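Local coordinates for protein alpha-L-rhamnosidase (Streptomyces avermitilis, PDB 3W5M) that hydrolyses terminal non-reducing alpha-L-rhamnose residues from alpha-L-rhamnosides such as naringin, rutin and gum arabic, and carries a calcium-dependent rhamnose-binding module, at residues S151-L165 and G218-G232. Residues are numbered along the deposited sequence; the frame is centred on the assembly and turned at random.
Sequences SAPAATRWFRRTVDL and GNNTLAVSASNASVG. With CA (calcium ion), chain B.
R157 and A226 form a hydrogen-bonded antiparallel pair, one of five between strands 156-165 and 218-227. The strand axes run at 148° to each other. Beyond T156 and S227 the register slips by one residue, and A152 then pairs with G232. The two strands are neighbours in one sheet of the beta-jelly-roll CBM67 module, between strands 181-186 and 258-260. F159, V163, L222, V224 and A226 point to the face packed on strands 139-142 and 235-244. F159 turns the edge of its ring to V224 O, with CD1 3.5 Å away. V163 CG2 meets L222 CD1 at 4.0 Å, the two side chains crossing at about a right angle. On the other face T156 OG1 and S227 OG share a 2.6 Å hydrogen bond. T221 CG2 sits over one face of the R160 guanidinium, 3.7 Å from NH1. R160 NE forms a salt bridge with D275, and NH1 donates to the carbonyls of W268 and E270. N228 links the strand end to the calcium site. Its CG lies anti to the backbone N (chi1 -176°), which sets OD1 on the calcium and ND2 near the P153 carbonyl. N228 OD1 binds calcium at 2.3 Å, while its ND2 donates to P153 O at 3.0 Å and also to G232 O. A152 N reaches G232 O from the opposite face, at 2.7 Å. D179, N180, P233 O and three waters complete the calcium shell.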
# COMPACT_ATOMS: atom_id res chain seq x y z
N SER A 151 -14.78 -41.11 -11.77
CA SER A 151 -14.69 -40.85 -13.20
C SER A 151 -16.08 -40.80 -13.85
O SER A 151 -16.90 -41.67 -13.61
CB SER A 151 -13.85 -41.94 -13.89
OG SER A 151 -13.52 -41.53 -15.20
N ALA A 152 -16.33 -39.78 -14.65
CA ALA A 152 -17.54 -39.68 -15.45
C ALA A 152 -17.11 -39.17 -16.82
O ALA A 152 -16.04 -38.57 -16.94
CB ALA A 152 -18.52 -38.72 -14.78
N PRO A 153 -17.93 -39.43 -17.87
CA PRO A 153 -17.59 -38.92 -19.21
C PRO A 153 -17.56 -37.39 -19.26
O PRO A 153 -18.17 -36.74 -18.39
CB PRO A 153 -18.74 -39.45 -20.10
CG PRO A 153 -19.87 -39.77 -19.15
CD PRO A 153 -19.18 -40.24 -17.90
N ALA A 154 -16.89 -36.83 -20.26
CA ALA A 154 -16.92 -35.39 -20.50
C ALA A 154 -18.23 -35.05 -21.24
O ALA A 154 -18.27 -34.98 -22.48
CB ALA A 154 -15.72 -34.95 -21.34
N ALA A 155 -19.29 -34.84 -20.47
CA ALA A 155 -20.60 -34.66 -21.05
C ALA A 155 -21.45 -33.74 -20.18
O ALA A 155 -21.05 -33.36 -19.07
CB ALA A 155 -21.27 -36.02 -21.22
N THR A 156 -22.60 -33.35 -20.72
CA THR A 156 -23.62 -32.59 -19.99
C THR A 156 -24.70 -33.55 -19.49
O THR A 156 -25.07 -34.50 -20.20
CB THR A 156 -24.21 -31.50 -20.89
OG1 THR A 156 -23.14 -30.65 -21.31
CG2 THR A 156 -25.31 -30.64 -20.18
N ARG A 157 -25.17 -33.33 -18.26
CA ARG A 157 -26.30 -34.08 -17.70
C ARG A 157 -27.35 -33.07 -17.21
O ARG A 157 -27.02 -31.91 -16.96
CB ARG A 157 -25.87 -35.01 -16.57
CG ARG A 157 -24.79 -36.00 -17.02
CD ARG A 157 -25.37 -37.03 -17.96
NE ARG A 157 -24.40 -38.04 -18.41
CZ ARG A 157 -23.98 -38.20 -19.67
NH1 ARG A 157 -24.40 -37.39 -20.65
NH2 ARG A 157 -23.12 -39.20 -19.96
N TRP A 158 -28.60 -33.52 -17.15
CA TRP A 158 -29.73 -32.63 -16.84
C TRP A 158 -30.45 -33.15 -15.59
O TRP A 158 -30.54 -34.39 -15.40
CB TRP A 158 -30.67 -32.57 -18.05
CG TRP A 158 -30.01 -31.91 -19.25
CD1 TRP A 158 -30.07 -30.59 -19.59
CD2 TRP A 158 -29.19 -32.55 -20.25
NE1 TRP A 158 -29.34 -30.37 -20.74
CE2 TRP A 158 -28.78 -31.55 -21.16
CE3 TRP A 158 -28.76 -33.88 -20.46
CZ2 TRP A 158 -27.97 -31.82 -22.27
CZ3 TRP A 158 -27.95 -34.15 -21.55
CH2 TRP A 158 -27.55 -33.13 -22.44
N PHE A 159 -30.96 -32.23 -14.78
CA PHE A 159 -31.54 -32.56 -13.47
C PHE A 159 -32.77 -31.71 -13.22
O PHE A 159 -32.76 -30.51 -13.54
CB PHE A 159 -30.54 -32.25 -12.36
CG PHE A 159 -29.23 -32.99 -12.53
CD1 PHE A 159 -28.27 -32.47 -13.40
CD2 PHE A 159 -28.99 -34.21 -11.89
CE1 PHE A 159 -27.07 -33.15 -13.61
CE2 PHE A 159 -27.77 -34.88 -12.10
CZ PHE A 159 -26.84 -34.35 -12.95
N ARG A 160 -33.76 -32.34 -12.60
CA ARG A 160 -34.99 -31.66 -12.19
C ARG A 160 -35.42 -32.07 -10.80
O ARG A 160 -35.22 -33.22 -10.39
CB ARG A 160 -36.14 -32.02 -13.15
CG ARG A 160 -36.09 -31.32 -14.50
CD ARG A 160 -37.21 -31.78 -15.45
NE ARG A 160 -38.55 -31.75 -14.84
CZ ARG A 160 -39.37 -30.71 -14.88
NH1 ARG A 160 -39.02 -29.60 -15.51
NH2 ARG A 160 -40.58 -30.79 -14.31
N ARG A 161 -36.06 -31.13 -10.11
CA ARG A 161 -36.74 -31.45 -8.86
C ARG A 161 -37.88 -30.47 -8.63
O ARG A 161 -37.73 -29.27 -8.79
CB ARG A 161 -35.81 -31.45 -7.64
CG ARG A 161 -36.48 -32.02 -6.39
CD ARG A 161 -35.55 -32.15 -5.20
NE ARG A 161 -36.30 -32.41 -3.98
CZ ARG A 161 -35.74 -32.60 -2.79
NH1 ARG A 161 -34.41 -32.57 -2.66
NH2 ARG A 161 -36.51 -32.84 -1.73
N THR A 162 -39.03 -31.02 -8.31
CA THR A 162 -40.17 -30.20 -7.91
C THR A 162 -40.33 -30.34 -6.41
O THR A 162 -40.49 -31.45 -5.91
CB THR A 162 -41.46 -30.61 -8.64
OG1 THR A 162 -41.27 -30.41 -10.04
CG2 THR A 162 -42.64 -29.75 -8.15
N VAL A 163 -40.29 -29.20 -5.71
CA VAL A 163 -40.38 -29.14 -4.24
C VAL A 163 -41.51 -28.23 -3.77
O VAL A 163 -41.75 -27.18 -4.36
CB VAL A 163 -39.06 -28.66 -3.59
CG1 VAL A 163 -38.06 -29.79 -3.55
CG2 VAL A 163 -38.49 -27.42 -4.28
N ASP A 164 -42.16 -28.65 -2.69
CA ASP A 164 -43.29 -27.94 -2.10
C ASP A 164 -42.72 -27.07 -0.97
O ASP A 164 -42.28 -27.58 0.06
CB ASP A 164 -44.32 -28.95 -1.57
CG ASP A 164 -45.66 -28.32 -1.22
OD1 ASP A 164 -45.79 -27.09 -1.27
OD2 ASP A 164 -46.61 -29.07 -0.89
N LEU A 165 -42.72 -25.77 -1.18
CA LEU A 165 -42.10 -24.84 -0.23
C LEU A 165 -43.14 -24.27 0.74
O LEU A 165 -44.30 -24.17 0.38
CB LEU A 165 -41.39 -23.71 -0.98
CG LEU A 165 -40.38 -24.16 -2.05
CD1 LEU A 165 -39.65 -22.95 -2.60
CD2 LEU A 165 -39.38 -25.16 -1.47
N GLY A 218 -45.66 -23.41 -2.08
CA GLY A 218 -46.22 -24.46 -2.92
C GLY A 218 -45.14 -25.03 -3.82
O GLY A 218 -43.95 -24.86 -3.55
N ASN A 219 -45.55 -25.71 -4.89
CA ASN A 219 -44.60 -26.39 -5.77
C ASN A 219 -43.76 -25.43 -6.61
O ASN A 219 -44.30 -24.52 -7.25
CB ASN A 219 -45.33 -27.36 -6.71
CG ASN A 219 -45.94 -28.56 -6.00
OD1 ASN A 219 -46.99 -29.05 -6.42
ND2 ASN A 219 -45.28 -29.06 -4.96
N ASN A 220 -42.44 -25.63 -6.61
CA ASN A 220 -41.50 -24.83 -7.40
C ASN A 220 -40.66 -25.88 -8.11
O ASN A 220 -40.29 -26.87 -7.47
CB ASN A 220 -40.53 -24.04 -6.52
CG ASN A 220 -41.17 -22.91 -5.73
OD1 ASN A 220 -40.74 -21.76 -5.87
ND2 ASN A 220 -42.14 -23.22 -4.88
N THR A 221 -40.33 -25.66 -9.38
CA THR A 221 -39.52 -26.59 -10.15
C THR A 221 -38.11 -26.03 -10.29
O THR A 221 -37.91 -24.93 -10.79
CB THR A 221 -40.15 -26.83 -11.51
OG1 THR A 221 -41.47 -27.38 -11.32
CG2 THR A 221 -39.31 -27.81 -12.34
N LEU A 222 -37.13 -26.79 -9.81
CA LEU A 222 -35.72 -26.41 -9.94
C LEU A 222 -35.18 -27.29 -11.04
O LEU A 222 -35.57 -28.46 -11.16
CB LEU A 222 -34.97 -26.70 -8.62
CG LEU A 222 -35.73 -26.25 -7.35
CD1 LEU A 222 -35.03 -26.70 -6.09
CD2 LEU A 222 -35.87 -24.73 -7.37
N ALA A 223 -34.31 -26.72 -11.87
CA ALA A 223 -33.72 -27.47 -12.96
C ALA A 223 -32.28 -27.06 -13.13
O ALA A 223 -31.94 -25.86 -13.03
CB ALA A 223 -34.52 -27.26 -14.25
N VAL A 224 -31.42 -28.03 -13.42
CA VAL A 224 -29.99 -27.73 -13.45
C VAL A 224 -29.45 -28.51 -14.62
O VAL A 224 -29.77 -29.67 -14.76
CB VAL A 224 -29.31 -28.21 -12.14
CG1 VAL A 224 -27.80 -28.20 -12.24
CG2 VAL A 224 -29.72 -27.32 -10.99
N SER A 225 -28.67 -27.85 -15.47
CA SER A 225 -27.73 -28.58 -16.37
C SER A 225 -26.34 -28.48 -15.74
O SER A 225 -26.02 -27.50 -15.09
CB SER A 225 -27.74 -27.99 -17.78
OG SER A 225 -27.28 -26.65 -17.79
N ALA A 226 -25.53 -29.53 -15.89
CA ALA A 226 -24.17 -29.51 -15.38
C ALA A 226 -23.32 -30.26 -16.38
O ALA A 226 -23.77 -31.25 -16.96
CB ALA A 226 -24.10 -30.17 -14.01
N SER A 227 -22.09 -29.79 -16.56
CA SER A 227 -21.19 -30.38 -17.55
C SER A 227 -19.86 -30.76 -16.93
O SER A 227 -19.31 -30.02 -16.10
CB SER A 227 -20.97 -29.44 -18.73
OG SER A 227 -22.22 -29.15 -19.35
N ASN A 228 -19.34 -31.91 -17.33
CA ASN A 228 -18.01 -32.33 -16.90
C ASN A 228 -17.06 -32.02 -18.05
O ASN A 228 -17.35 -32.39 -19.20
CB ASN A 228 -18.03 -33.83 -16.59
CG ASN A 228 -16.70 -34.35 -16.04
OD1 ASN A 228 -15.87 -33.61 -15.53
ND2 ASN A 228 -16.51 -35.67 -16.14
N ALA A 229 -15.96 -31.34 -17.75
CA ALA A 229 -15.07 -30.77 -18.79
C ALA A 229 -14.15 -31.78 -19.46
O ALA A 229 -13.70 -31.60 -20.60
CB ALA A 229 -14.25 -29.63 -18.21
N SER A 230 -13.84 -32.86 -18.75
CA SER A 230 -13.00 -33.90 -19.28
C SER A 230 -13.29 -35.18 -18.51
O SER A 230 -13.91 -35.15 -17.45
CB SER A 230 -11.53 -33.52 -19.12
OG SER A 230 -11.25 -33.36 -17.75
N VAL A 231 -12.84 -36.31 -19.04
CA VAL A 231 -13.03 -37.58 -18.36
C VAL A 231 -12.34 -37.54 -17.00
O VAL A 231 -11.14 -37.26 -16.90
CB VAL A 231 -12.53 -38.77 -19.21
CG1 VAL A 231 -12.60 -40.08 -18.44
CG2 VAL A 231 -13.34 -38.88 -20.49
N GLY A 232 -13.11 -37.83 -15.95
CA GLY A 232 -12.68 -37.69 -14.58
C GLY A 232 -13.88 -37.31 -13.73
O GLY A 232 -15.01 -37.41 -14.22
CA CA B . -14.46 -32.78 -13.87
O HOH W 1 -12.92 -34.30 -14.94
O HOH W 2 -12.22 -31.49 -14.07
O HOH W 3 -12.70 -33.00 -11.93